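Local structure of post-proline cleaving enzyme (Rickettsia typhi, 4HVT) at residues I63-D69 against R498-V503; G76-K80 against S402-E407; Y214-L218 against Y242-G246; A514-G518 against T537-F542. The protein probably acts as a serine-type endopeptidase of the prolyl oligopeptidase family, cleaving peptides after proline residues. All coordinates share one frame; numbering follows the deposited sequence.

Interaction 1: I63-D69 against R498-V503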
loop_
_atom_site.group_PDB
_atom_site.type_symbol
_atom_site.label_atom_id
_atom_site.label_comp_id
_atom_site.label_asym_id
_atom_site.label_seq_id
_atom_site.Cartn_x
_atom_site.Cartn_y
_atom_site.Cartn_z
ATOM N N ILE A 63 22.061 -0.594 8.349
ATOM C CA ILE A 63 20.816 0.076 7.950
ATOM C C ILE A 63 21.033 1.524 7.571
ATOM O O ILE A 63 20.509 2.010 6.574
ATOM C CB ILE A 63 19.804 0.053 9.109
ATOM C CG1 ILE A 63 19.541 -1.383 9.565
ATOM C CG2 ILE A 63 18.584 0.859 8.737
ATOM C CD1 ILE A 63 18.418 -2.102 8.907
ATOM N N GLU A 64 21.837 2.221 8.373
ATOM C CA GLU A 64 22.158 3.608 8.080
ATOM C C GLU A 64 22.900 3.738 6.728
ATOM O O GLU A 64 22.612 4.643 5.945
ATOM C CB GLU A 64 22.919 4.239 9.230
ATOM C CG GLU A 64 22.032 4.391 10.457
ATOM C CD GLU A 64 22.621 5.231 11.556
ATOM O OE1 GLU A 64 23.859 5.364 11.622
ATOM O OE2 GLU A 64 21.828 5.742 12.367
ATOM N N THR A 65 23.788 2.805 6.438
ATOM C CA THR A 65 24.503 2.837 5.148
ATOM C C THR A 65 23.511 2.778 3.997
ATOM O O THR A 65 23.741 3.385 2.955
ATOM C CB THR A 65 25.500 1.674 5.009
ATOM O OG1 THR A 65 26.459 1.813 6.047
ATOM C CG2 THR A 65 26.232 1.692 3.663
ATOM N N ILE A 66 22.445 2.012 4.168
ATOM C CA ILE A 66 21.479 1.833 3.084
ATOM C C ILE A 66 20.526 3.029 3.012
ATOM O O ILE A 66 20.266 3.581 1.933
ATOM C CB ILE A 66 20.669 0.540 3.237
ATOM C CG1 ILE A 66 21.569 -0.679 2.980
ATOM C CG2 ILE A 66 19.497 0.532 2.275
ATOM C CD1 ILE A 66 21.063 -1.971 3.595
ATOM N N PHE A 67 19.982 3.420 4.151
ATOM C CA PHE A 67 18.955 4.439 4.164
ATOM C C PHE A 67 19.497 5.801 3.764
ATOM O O PHE A 67 18.782 6.596 3.122
ATOM C CB PHE A 67 18.278 4.557 5.543
ATOM C CG PHE A 67 17.097 3.668 5.741
ATOM C CD1 PHE A 67 17.224 2.295 5.783
ATOM C CD2 PHE A 67 15.860 4.213 5.999
ATOM C CE1 PHE A 67 16.125 1.478 6.027
ATOM C CE2 PHE A 67 14.763 3.396 6.223
ATOM C CZ PHE A 67 14.905 2.029 6.242
ATOM N N TYR A 68 20.764 6.072 4.108
ATOM C CA TYR A 68 21.360 7.389 3.837
ATOM C C TYR A 68 22.332 7.326 2.673
ATOM O O TYR A 68 23.172 8.205 2.512
ATOM C CB TYR A 68 22.054 7.946 5.092
ATOM C CG TYR A 68 21.155 7.936 6.323
ATOM C CD1 TYR A 68 19.784 8.204 6.221
ATOM C CD2 TYR A 68 21.680 7.663 7.594
ATOM C CE1 TYR A 68 18.965 8.178 7.335
ATOM C CE2 TYR A 68 20.863 7.655 8.728
ATOM C CZ TYR A 68 19.498 7.885 8.592
ATOM O OH TYR A 68 18.664 7.903 9.713
ATOM N N ASP A 69 22.245 6.267 1.882
ATOM C CA ASP A 69 23.156 6.091 0.746
ATOM C C ASP A 69 22.855 7.114 -0.360
ATOM O O ASP A 69 21.753 7.182 -0.892
ATOM C CB ASP A 69 23.028 4.645 0.247
ATOM C CG ASP A 69 24.046 4.262 -0.796
ATOM O OD1 ASP A 69 24.955 5.052 -1.065
ATOM O OD2 ASP A 69 23.906 3.130 -1.326
ATOM N N ARG A 498 16.367 -4.174 -0.756
ATOM C CA ARG A 498 17.736 -3.924 -0.431
ATOM C C ARG A 498 18.012 -4.206 1.048
ATOM O O ARG A 498 19.025 -4.807 1.395
ATOM C CB ARG A 498 18.076 -2.491 -0.791
ATOM C CG ARG A 498 19.530 -2.279 -0.854
ATOM C CD ARG A 498 19.868 -0.946 -1.468
ATOM N NE ARG A 498 21.228 -0.707 -1.077
ATOM C CZ ARG A 498 21.814 0.472 -1.047
ATOM N NH1 ARG A 498 21.168 1.546 -1.454
ATOM N NH2 ARG A 498 23.075 0.542 -0.651
ATOM N N ILE A 499 17.107 -3.781 1.929
ATOM C CA ILE A 499 17.358 -3.970 3.341
ATOM C C ILE A 499 17.404 -5.466 3.693
ATOM O O ILE A 499 18.295 -5.924 4.392
ATOM C CB ILE A 499 16.297 -3.280 4.234
ATOM C CG1 ILE A 499 16.307 -1.755 4.057
ATOM C CG2 ILE A 499 16.573 -3.634 5.685
ATOM C CD1 ILE A 499 17.473 -1.072 4.753
ATOM N N LYS A 500 16.406 -6.224 3.269
ATOM C CA LYS A 500 16.373 -7.642 3.611
ATOM C C LYS A 500 17.551 -8.369 2.973
ATOM O O LYS A 500 18.216 -9.168 3.603
ATOM C CB LYS A 500 15.040 -8.286 3.176
ATOM N N ASN A 501 17.832 -8.077 1.695
ATOM C CA ASN A 501 18.923 -8.763 1.034
ATOM C C ASN A 501 20.278 -8.471 1.652
ATOM O O ASN A 501 21.113 -9.362 1.807
ATOM C CB ASN A 501 18.972 -8.393 -0.462
ATOM C CG ASN A 501 17.867 -9.070 -1.264
ATOM O OD1 ASN A 501 17.288 -10.071 -0.827
ATOM N ND2 ASN A 501 17.521 -8.498 -2.397
ATOM N N GLU A 502 20.512 -7.205 1.984
ATOM C CA GLU A 502 21.833 -6.816 2.497
ATOM C C GLU A 502 21.994 -7.023 3.988
ATOM O O GLU A 502 23.044 -7.419 4.428
ATOM C CB GLU A 502 22.130 -5.370 2.169
ATOM C CG GLU A 502 22.157 -5.086 0.679
ATOM C CD GLU A 502 23.240 -4.127 0.339
ATOM O OE1 GLU A 502 24.418 -4.593 0.393
ATOM O OE2 GLU A 502 22.923 -2.955 0.007
ATOM N N VAL A 503 20.961 -6.752 4.772
ATOM C CA VAL A 503 21.080 -6.890 6.212
ATOM C C VAL A 503 20.844 -8.321 6.663
ATOM O O VAL A 503 21.539 -8.774 7.555
ATOM C CB VAL A 503 20.166 -5.970 6.998
ATOM C CG1 VAL A 503 20.425 -6.185 8.473
ATOM C CG2 VAL A 503 20.447 -4.532 6.591
#
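I66 of helix 56-67 enters helix 498-505 as a knob, settling into a hole formed by R498, I499, E502 and V503. Its branches go to different walls: CG2 touches I499 CD1 at 3.6 Å, while CD1 reaches E502 CB at 3.8 Å. One turn back, I63 turns its CD1 inward and meets V503 CG2 at 3.9 Å. R498 slides past I66 in the opposite direction, and I66 CG2 lies over one face of its guanidinium, displaced toward the rim. The arginine leaves the helix with CG trans to the backbone N (chi1 -163°) and stays extended to NE, which carries its end across to D69. There R498 NH2 donates to D69 OD2 at 2.8 Å, on the anti side of that oxygen, and NH1 adds a weak bond. The two flat groups are turned 65° apart, consistent with a grip on a single oxygen. E502, folded back at chi2, takes the remaining edge: R498 NE points straight at its OE2, 3.0 Å away (171°). R71 also pairs with D69 OD2. The two carboxylates probably fix the rotation of the guanidinium, which also makes a cation-pi contact with Y440, and its charge probably offsets both of theirs.

Interaction 2: G76-K80 against S402-E407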
loop_
_atom_site.group_PDB
_atom_site.type_symbol
_atom_site.label_atom_id
_atom_site.label_comp_id
_atom_site.label_asym_id
_atom_site.label_seq_id
_atom_site.Cartn_x
_atom_site.Cartn_y
_atom_site.Cartn_z
ATOM N N GLY A 76 11.472 7.835 -10.726
ATOM C CA GLY A 76 10.678 9.011 -11.104
ATOM C C GLY A 76 9.585 8.838 -12.117
ATOM O O GLY A 76 9.249 7.738 -12.470
ATOM N N VAL A 77 9.067 9.978 -12.573
ATOM C CA VAL A 77 7.984 10.069 -13.562
ATOM C C VAL A 77 8.329 11.235 -14.518
ATOM O O VAL A 77 8.789 12.311 -14.090
ATOM C CB VAL A 77 6.609 10.262 -12.880
ATOM C CG1 VAL A 77 6.541 11.534 -12.140
ATOM C CG2 VAL A 77 5.513 10.258 -13.898
ATOM N N ILE A 78 8.117 11.025 -15.823
ATOM C CA ILE A 78 8.346 12.016 -16.840
ATOM C C ILE A 78 7.094 12.869 -17.091
ATOM O O ILE A 78 6.008 12.335 -17.379
ATOM C CB ILE A 78 8.706 11.362 -18.173
ATOM C CG1 ILE A 78 10.088 10.636 -18.018
ATOM C CG2 ILE A 78 8.712 12.392 -19.308
ATOM C CD1 ILE A 78 10.529 9.742 -19.172
ATOM N N ARG A 79 7.285 14.174 -16.997
ATOM C CA ARG A 79 6.344 15.171 -17.487
ATOM C C ARG A 79 7.061 16.306 -18.211
ATOM O O ARG A 79 8.001 16.918 -17.684
ATOM C CB ARG A 79 5.490 15.755 -16.336
ATOM C CG ARG A 79 4.513 14.805 -15.669
ATOM C CD ARG A 79 3.481 15.560 -14.842
ATOM N NE ARG A 79 4.125 16.287 -13.757
ATOM C CZ ARG A 79 4.572 15.698 -12.641
ATOM N NH1 ARG A 79 4.471 14.394 -12.457
ATOM N NH2 ARG A 79 5.147 16.419 -11.705
ATOM N N LYS A 80 6.637 16.549 -19.450
ATOM C CA LYS A 80 7.070 17.677 -20.277
ATOM C C LYS A 80 8.585 17.884 -20.254
ATOM O O LYS A 80 9.085 18.964 -19.978
ATOM C CB LYS A 80 6.304 18.948 -19.922
ATOM C CG LYS A 80 4.788 18.789 -20.101
ATOM C CD LYS A 80 4.052 20.090 -19.872
ATOM C CE LYS A 80 2.530 19.922 -19.997
ATOM N NZ LYS A 80 1.998 18.869 -19.098
ATOM N N SER A 402 5.586 4.167 -14.596
ATOM C CA SER A 402 4.875 5.454 -14.464
ATOM C C SER A 402 4.656 5.975 -15.880
ATOM O O SER A 402 5.540 5.891 -16.723
ATOM C CB SER A 402 5.679 6.470 -13.655
ATOM O OG SER A 402 6.953 6.779 -14.171
ATOM N N SER A 403 3.452 6.482 -16.149
ATOM C CA SER A 403 3.151 7.007 -17.492
ATOM C C SER A 403 1.877 7.808 -17.432
ATOM O O SER A 403 1.112 7.702 -16.454
ATOM C CB SER A 403 3.002 5.907 -18.539
ATOM O OG SER A 403 1.786 5.167 -18.346
ATOM N N TYR A 404 1.694 8.585 -18.480
ATOM C CA TYR A 404 0.456 9.391 -18.683
ATOM C C TYR A 404 0.087 9.380 -20.141
ATOM O O TYR A 404 0.938 9.370 -21.038
ATOM C CB TYR A 404 0.678 10.855 -18.336
ATOM C CG TYR A 404 1.159 11.192 -16.966
ATOM C CD1 TYR A 404 0.296 11.369 -15.932
ATOM C CD2 TYR A 404 2.501 11.430 -16.757
ATOM C CE1 TYR A 404 0.742 11.738 -14.669
ATOM C CE2 TYR A 404 2.969 11.785 -15.511
ATOM C CZ TYR A 404 2.099 11.943 -14.484
ATOM O OH TYR A 404 2.560 12.304 -13.232
ATOM N N GLU A 405 -1.199 9.390 -20.421
ATOM C CA GLU A 405 -1.630 9.447 -21.816
ATOM C C GLU A 405 -1.131 10.738 -22.476
ATOM O O GLU A 405 -1.045 10.794 -23.687
ATOM C CB GLU A 405 -3.175 9.332 -21.904
ATOM C CG GLU A 405 -3.694 9.115 -23.303
ATOM C CD GLU A 405 -5.155 8.691 -23.374
ATOM O OE1 GLU A 405 -5.764 8.389 -22.316
ATOM O OE2 GLU A 405 -5.663 8.719 -24.518
ATOM N N GLU A 406 -0.840 11.774 -21.709
ATOM C CA GLU A 406 -0.337 13.022 -22.296
ATOM C C GLU A 406 1.079 12.820 -22.893
ATOM O O GLU A 406 1.474 13.533 -23.803
ATOM C CB GLU A 406 -0.299 14.160 -21.301
ATOM C CG GLU A 406 0.107 15.451 -22.008
ATOM C CD GLU A 406 -0.185 16.706 -21.249
ATOM O OE1 GLU A 406 -0.951 16.652 -20.271
ATOM O OE2 GLU A 406 0.375 17.740 -21.662
ATOM N N GLU A 407 1.825 11.855 -22.386
ATOM C CA GLU A 407 3.234 11.670 -22.710
ATOM C C GLU A 407 3.443 10.435 -23.612
ATOM O O GLU A 407 2.923 9.338 -23.345
ATOM C CB GLU A 407 4.037 11.486 -21.399
ATOM C CG GLU A 407 4.054 12.707 -20.504
ATOM C CD GLU A 407 4.875 13.860 -21.056
ATOM O OE1 GLU A 407 5.775 13.649 -21.911
ATOM O OE2 GLU A 407 4.617 14.990 -20.622
HETATM O O HOH W 1 7.312 8.424 -16.630
HETATM O O HOH W 2 2.501 15.940 -19.282
HETATM O O HOH W 3 -0.850 18.975 -19.071
#
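S402, closing strand 398-402, sits against G76 and V77, with its OG 3.0 Å from G76 O and 3.7 Å from V77 CB. A water that accepts the N-H of I78 also bonds S402 OG, linking the strand backbone to the serine side chain. Next to engage is Y404, whose CE2 lies 3.4 Å from V77 CG2. Its hydroxyl accepts from R79 NH1 at 2.9 Å, slightly tilted from the guanidinium plane. R79 CG lies obliquely by the tyrosine ring, 3.4 Å from Y404 CE2; beyond it the bend at chi3 (-63°) turns the guanidinium back to the hydroxyl, the planes 83° apart. I78 O meets the ring at its edge. From Y404 to E407 the chain makes a type I turn, and both glutamates at its far end face K80. E406 stretches out to K80 NZ, a weak salt bridge (OE2 to NZ, 3.2 Å) that a water between NZ and OE1 supplements. E407 bends at chi2 so that its OE2 takes the K80 backbone N-H at 2.8 Å, almost straight (171°) but from above the carboxylate plane; another water joins that oxygen to NZ. Joining the first strand of the first blade to the loop after the first strand of the last, this side-chain and water seam is typical of the unlatched closure of the prolyl oligopeptidase seven-bladed propeller.

Interaction 3: Y214-L218 against Y242-G246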
loop_
_atom_site.group_PDB
_atom_site.type_symbol
_atom_site.label_atom_id
_atom_site.label_comp_id
_atom_site.label_asym_id
_atom_site.label_seq_id
_atom_site.Cartn_x
_atom_site.Cartn_y
_atom_site.Cartn_z
ATOM N N TYR A 214 -14.039 8.482 7.268
ATOM C CA TYR A 214 -13.616 9.146 6.026
ATOM C C TYR A 214 -14.601 10.263 5.697
ATOM O O TYR A 214 -15.777 10.202 6.059
ATOM C CB TYR A 214 -13.537 8.168 4.860
ATOM C CG TYR A 214 -12.497 7.123 5.032
ATOM C CD1 TYR A 214 -11.161 7.469 4.974
ATOM C CD2 TYR A 214 -12.830 5.795 5.296
ATOM C CE1 TYR A 214 -10.173 6.508 5.179
ATOM C CE2 TYR A 214 -11.828 4.839 5.538
ATOM C CZ TYR A 214 -10.519 5.208 5.474
ATOM O OH TYR A 214 -9.499 4.276 5.635
ATOM N N PRO A 215 -14.145 11.270 4.958
ATOM C CA PRO A 215 -15.108 12.299 4.488
ATOM C C PRO A 215 -16.287 11.695 3.729
ATOM O O PRO A 215 -16.081 10.812 2.861
ATOM C CB PRO A 215 -14.276 13.154 3.543
ATOM C CG PRO A 215 -12.842 12.962 4.022
ATOM C CD PRO A 215 -12.780 11.495 4.431
ATOM N N ASN A 216 -17.496 12.166 4.049
ATOM C CA ASN A 216 -18.678 11.694 3.378
ATOM C C ASN A 216 -19.192 12.608 2.242
ATOM O O ASN A 216 -20.190 12.275 1.598
ATOM C CB ASN A 216 -19.824 11.444 4.366
ATOM C CG ASN A 216 -20.453 12.739 4.879
ATOM O OD1 ASN A 216 -19.886 13.827 4.790
ATOM N ND2 ASN A 216 -21.640 12.628 5.422
ATOM N N SER A 217 -18.519 13.711 1.990
ATOM C CA SER A 217 -19.053 14.713 1.028
ATOM C C SER A 217 -18.065 15.128 -0.009
ATOM O O SER A 217 -16.869 15.045 0.251
ATOM C CB SER A 217 -19.527 15.945 1.785
ATOM O OG SER A 217 -20.515 15.601 2.735
ATOM N N LEU A 218 -18.550 15.606 -1.156
ATOM C CA LEU A 218 -17.734 16.251 -2.161
ATOM C C LEU A 218 -18.210 17.655 -2.313
ATOM O O LEU A 218 -19.437 17.889 -2.333
ATOM C CB LEU A 218 -17.909 15.527 -3.506
ATOM C CG LEU A 218 -17.356 14.083 -3.583
ATOM C CD1 LEU A 218 -17.660 13.424 -4.940
ATOM C CD2 LEU A 218 -15.866 14.072 -3.298
ATOM N N TYR A 242 -16.538 5.447 2.089
ATOM C CA TYR A 242 -15.948 6.733 1.688
ATOM C C TYR A 242 -16.543 7.160 0.346
ATOM O O TYR A 242 -17.223 6.360 -0.300
ATOM C CB TYR A 242 -14.419 6.712 1.615
ATOM C CG TYR A 242 -13.901 5.814 0.549
ATOM C CD1 TYR A 242 -13.903 6.216 -0.795
ATOM C CD2 TYR A 242 -13.444 4.533 0.852
ATOM C CE1 TYR A 242 -13.477 5.382 -1.814
ATOM C CE2 TYR A 242 -13.023 3.669 -0.186
ATOM C CZ TYR A 242 -13.021 4.114 -1.496
ATOM O OH TYR A 242 -12.689 3.262 -2.541
ATOM N N VAL A 243 -16.290 8.430 -0.013
ATOM C CA VAL A 243 -16.575 8.924 -1.355
ATOM C C VAL A 243 -15.345 9.615 -1.927
ATOM O O VAL A 243 -14.618 10.298 -1.203
ATOM C CB VAL A 243 -17.786 9.860 -1.388
ATOM C CG1 VAL A 243 -17.553 11.188 -0.687
ATOM C CG2 VAL A 243 -18.168 10.147 -2.824
ATOM N N SER A 244 -15.100 9.406 -3.200
ATOM C CA SER A 244 -13.919 9.999 -3.862
ATOM C C SER A 244 -14.335 10.592 -5.204
ATOM O O SER A 244 -15.344 10.219 -5.741
ATOM C CB SER A 244 -12.804 8.977 -4.065
ATOM O OG SER A 244 -13.142 7.987 -5.028
ATOM N N ALA A 245 -13.511 11.507 -5.706
ATOM C CA ALA A 245 -13.657 12.091 -7.043
ATOM C C ALA A 245 -12.314 11.977 -7.709
ATOM O O ALA A 245 -11.275 11.998 -7.066
ATOM C CB ALA A 245 -14.078 13.541 -6.977
ATOM N N GLY A 246 -12.333 11.769 -9.010
ATOM C CA GLY A 246 -11.131 11.737 -9.820
ATOM C C GLY A 246 -11.521 11.931 -11.266
ATOM O O GLY A 246 -12.679 12.001 -11.583
HETATM O O HOH W 4 -13.832 10.355 1.396
#
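V243 presses its two methyls against the 214-218 segment where two neighbouring blades of the beta-propeller meet, strand 242-247 opening one four-stranded antiparallel sheet and strand 217-222 belonging to the one before it. The segments run 35° apart end to end, and no direct hydrogen bond spans them. Contact is tight around V243. Its CG1, held between the backbone N and the carbonyl carbon (chi1 68°), pushes into the bend of the chain and comes within 3.6 Å of N216 C, so it packs on main chain rather than on a side chain. The other methyl, CG2, trans to the backbone N, faces L218 and lies 3.9 Å from CD1. L218 forks over the strand beyond: CD1 also rests near S244 O, and CD2 meets A245 CB at 4.1 Å. I260 of strand 257-263 touches both L218 and V243, and F234 of strand 231-235 also touches V243, so this apolar plug belongs to the inter-blade core. Toward Y214 the contact thins to one close pair of stems. The two tyrosines meet there, Y214 CB to Y242 CB at 3.7 Å, and not through a ring stack, for the Y242 ring leads away from the contact toward N263, with which its hydroxyl makes a weak hydrogen bond. Y214 turns its own ring to K186 in a cation-pi contact. Between the tyrosine pair and V243 the main chains come close without a direct hydrogen bond, and one water bridges them: it donates one proton to P215 O at 2.7 Å and the other to V243 O, also at 2.7 Å.

Interaction 4: A514-G518 against T537-F542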
loop_
_atom_site.group_PDB
_atom_site.type_symbol
_atom_site.label_atom_id
_atom_site.label_comp_id
_atom_site.label_asym_id
_atom_site.label_seq_id
_atom_site.Cartn_x
_atom_site.Cartn_y
_atom_site.Cartn_z
ATOM N N ALA A 514 5.370 -15.939 1.572
ATOM C CA ALA A 514 4.288 -16.894 1.314
ATOM C C ALA A 514 3.014 -16.240 0.743
ATOM O O ALA A 514 2.439 -15.355 1.335
ATOM C CB ALA A 514 3.960 -17.671 2.574
ATOM N N ASN A 515 2.588 -16.709 -0.418
ATOM C CA ASN A 515 1.445 -16.155 -1.113
ATOM C C ASN A 515 0.157 -16.841 -0.694
ATOM O O ASN A 515 -0.574 -17.518 -1.450
ATOM C CB ASN A 515 1.717 -16.250 -2.626
ATOM C CG ASN A 515 2.957 -15.474 -3.006
ATOM O OD1 ASN A 515 3.993 -16.061 -3.264
ATOM N ND2 ASN A 515 2.852 -14.144 -3.042
ATOM N N ILE A 516 -0.144 -16.647 0.560
ATOM C CA ILE A 516 -1.277 -17.318 1.163
ATOM C C ILE A 516 -2.650 -16.801 0.712
ATOM O O ILE A 516 -2.801 -15.674 0.204
ATOM C CB ILE A 516 -1.202 -17.232 2.712
ATOM C CG1 ILE A 516 -1.497 -15.803 3.244
ATOM C CG2 ILE A 516 0.143 -17.831 3.179
ATOM C CD1 ILE A 516 -1.257 -15.627 4.758
ATOM N N ARG A 517 -3.648 -17.655 0.848
ATOM C CA ARG A 517 -5.020 -17.229 0.484
ATOM C C ARG A 517 -5.482 -16.048 1.337
ATOM O O ARG A 517 -4.919 -15.792 2.390
ATOM C CB ARG A 517 -5.978 -18.408 0.493
ATOM C CG ARG A 517 -5.802 -19.288 -0.738
ATOM C CD ARG A 517 -6.582 -20.571 -0.680
ATOM N NE ARG A 517 -6.027 -21.528 0.298
ATOM C CZ ARG A 517 -6.492 -22.763 0.491
ATOM N NH1 ARG A 517 -7.518 -23.213 -0.230
ATOM N NH2 ARG A 517 -5.944 -23.535 1.406
ATOM N N GLY A 518 -6.489 -15.291 0.861
ATOM C CA GLY A 518 -6.822 -13.965 1.415
ATOM C C GLY A 518 -6.197 -12.907 0.497
ATOM O O GLY A 518 -6.674 -11.777 0.355
ATOM N N THR A 537 -8.411 -20.354 6.761
ATOM C CA THR A 537 -7.764 -20.881 5.585
ATOM C C THR A 537 -6.412 -20.136 5.327
ATOM O O THR A 537 -5.393 -20.785 5.067
ATOM C CB THR A 537 -8.722 -20.837 4.375
ATOM O OG1 THR A 537 -9.761 -21.795 4.558
ATOM C CG2 THR A 537 -7.982 -21.125 3.033
ATOM N N ALA A 538 -6.392 -18.822 5.476
ATOM C CA ALA A 538 -5.158 -18.056 5.316
ATOM C C ALA A 538 -4.117 -18.536 6.315
ATOM O O ALA A 538 -2.957 -18.752 5.969
ATOM C CB ALA A 538 -5.411 -16.556 5.500
ATOM N N PHE A 539 -4.538 -18.706 7.553
ATOM C CA PHE A 539 -3.642 -19.056 8.610
ATOM C C PHE A 539 -3.059 -20.472 8.382
ATOM O O PHE A 539 -1.883 -20.679 8.549
ATOM C CB PHE A 539 -4.307 -18.947 9.975
ATOM C CG PHE A 539 -5.082 -17.633 10.215
ATOM C CD1 PHE A 539 -4.621 -16.401 9.758
ATOM C CD2 PHE A 539 -6.251 -17.632 10.951
ATOM C CE1 PHE A 539 -5.316 -15.218 9.965
ATOM C CE2 PHE A 539 -6.931 -16.447 11.175
ATOM C CZ PHE A 539 -6.463 -15.239 10.686
ATOM N N ASN A 540 -3.917 -21.403 7.956
ATOM C CA ASN A 540 -3.494 -22.754 7.630
ATOM C C ASN A 540 -2.459 -22.741 6.507
ATOM O O ASN A 540 -1.485 -23.484 6.571
ATOM C CB ASN A 540 -4.676 -23.605 7.195
ATOM C CG ASN A 540 -5.611 -23.925 8.343
ATOM O OD1 ASN A 540 -5.270 -23.761 9.515
ATOM N ND2 ASN A 540 -6.783 -24.422 8.006
ATOM N N ASP A 541 -2.656 -21.882 5.507
ATOM C CA ASP A 541 -1.686 -21.765 4.399
ATOM C C ASP A 541 -0.327 -21.365 4.939
ATOM O O ASP A 541 0.707 -21.855 4.530
ATOM C CB ASP A 541 -2.149 -20.740 3.392
ATOM C CG ASP A 541 -3.321 -21.234 2.559
ATOM O OD1 ASP A 541 -3.654 -22.417 2.707
ATOM O OD2 ASP A 541 -3.923 -20.430 1.783
ATOM N N PHE A 542 -0.347 -20.449 5.882
ATOM C CA PHE A 542 0.889 -19.954 6.463
ATOM C C PHE A 542 1.583 -21.104 7.238
ATOM O O PHE A 542 2.759 -21.284 7.123
ATOM C CB PHE A 542 0.544 -18.799 7.399
ATOM C CG PHE A 542 1.733 -17.995 7.840
ATOM C CD1 PHE A 542 2.443 -17.208 6.944
ATOM C CD2 PHE A 542 2.107 -17.976 9.156
ATOM C CE1 PHE A 542 3.512 -16.443 7.343
ATOM C CE2 PHE A 542 3.236 -17.250 9.556
ATOM C CZ PHE A 542 3.912 -16.474 8.659
#
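In the alpha/beta-hydrolase domain, the loop that leaves strand 510-514 of the mixed central sheet is fastened to helix 536-551 by a side-on arginine-aspartate pair, R517 with D541. R517 NE donates to D541 OD2 at 2.8 Å and R517 NH2 to D541 OD1 at 2.9 Å, each using the syn lone pair of its oxygen. The guanidinium and carboxylate are only 6° from coplanar. A bend at chi3 (-71°) turns the end of R517 across the aspartate, edge to edge with its carboxylate. D541 OD2 has a second duty: its anti lone pair receives the backbone N-H of R517 at 2.9 Å (157°), so the aspartate holds both ends of the same residue. T537, one turn earlier on the helix, lays its CG2 over the centre of a guanidinium face, 3.4 Å from R517 CZ. On the other flank of D541 the contact is apolar. I516 CB sits 3.7 Å from D541 CB, its CD1 reaches toward A538, and CG2 meets the edge of the F542 ring, 4.3 Å from F542 CB. L571 of helix 567-578 packs on both I516 and F542. Further polar partners come from the loop before strand 461-469: S456 hydrogen-bonds to D541 OD1 and D458 forms a salt bridge to R517 NH1. With its oxygens gripped by three bonds from R517 and one from S456, the buried carboxylate is probably held as the anion, fixed in rotation, and the loop backbone is pinned to the helix along with it.

Interactions 2 and 3 both lie in the propeller, their centres 26 Å apart: interaction 2 bridges the first and last blades, interaction 3 two consecutive ones. Interaction 1 encloses both along the chain, bringing a helix ahead of the first blade to the hydrolase part after the last. Interaction 4 comes later, wholly within the hydrolase part, its centre 29 Å from that of interaction 1 and 37 Å from that of interaction 2, across the centre of the chain. None of the four touches another. Interaction 4 lies by the probable active site: F542 is near, without touching, a nucleophile-elbow pattern around S566, which with H682 and D649 has the geometry of a catalytic triad.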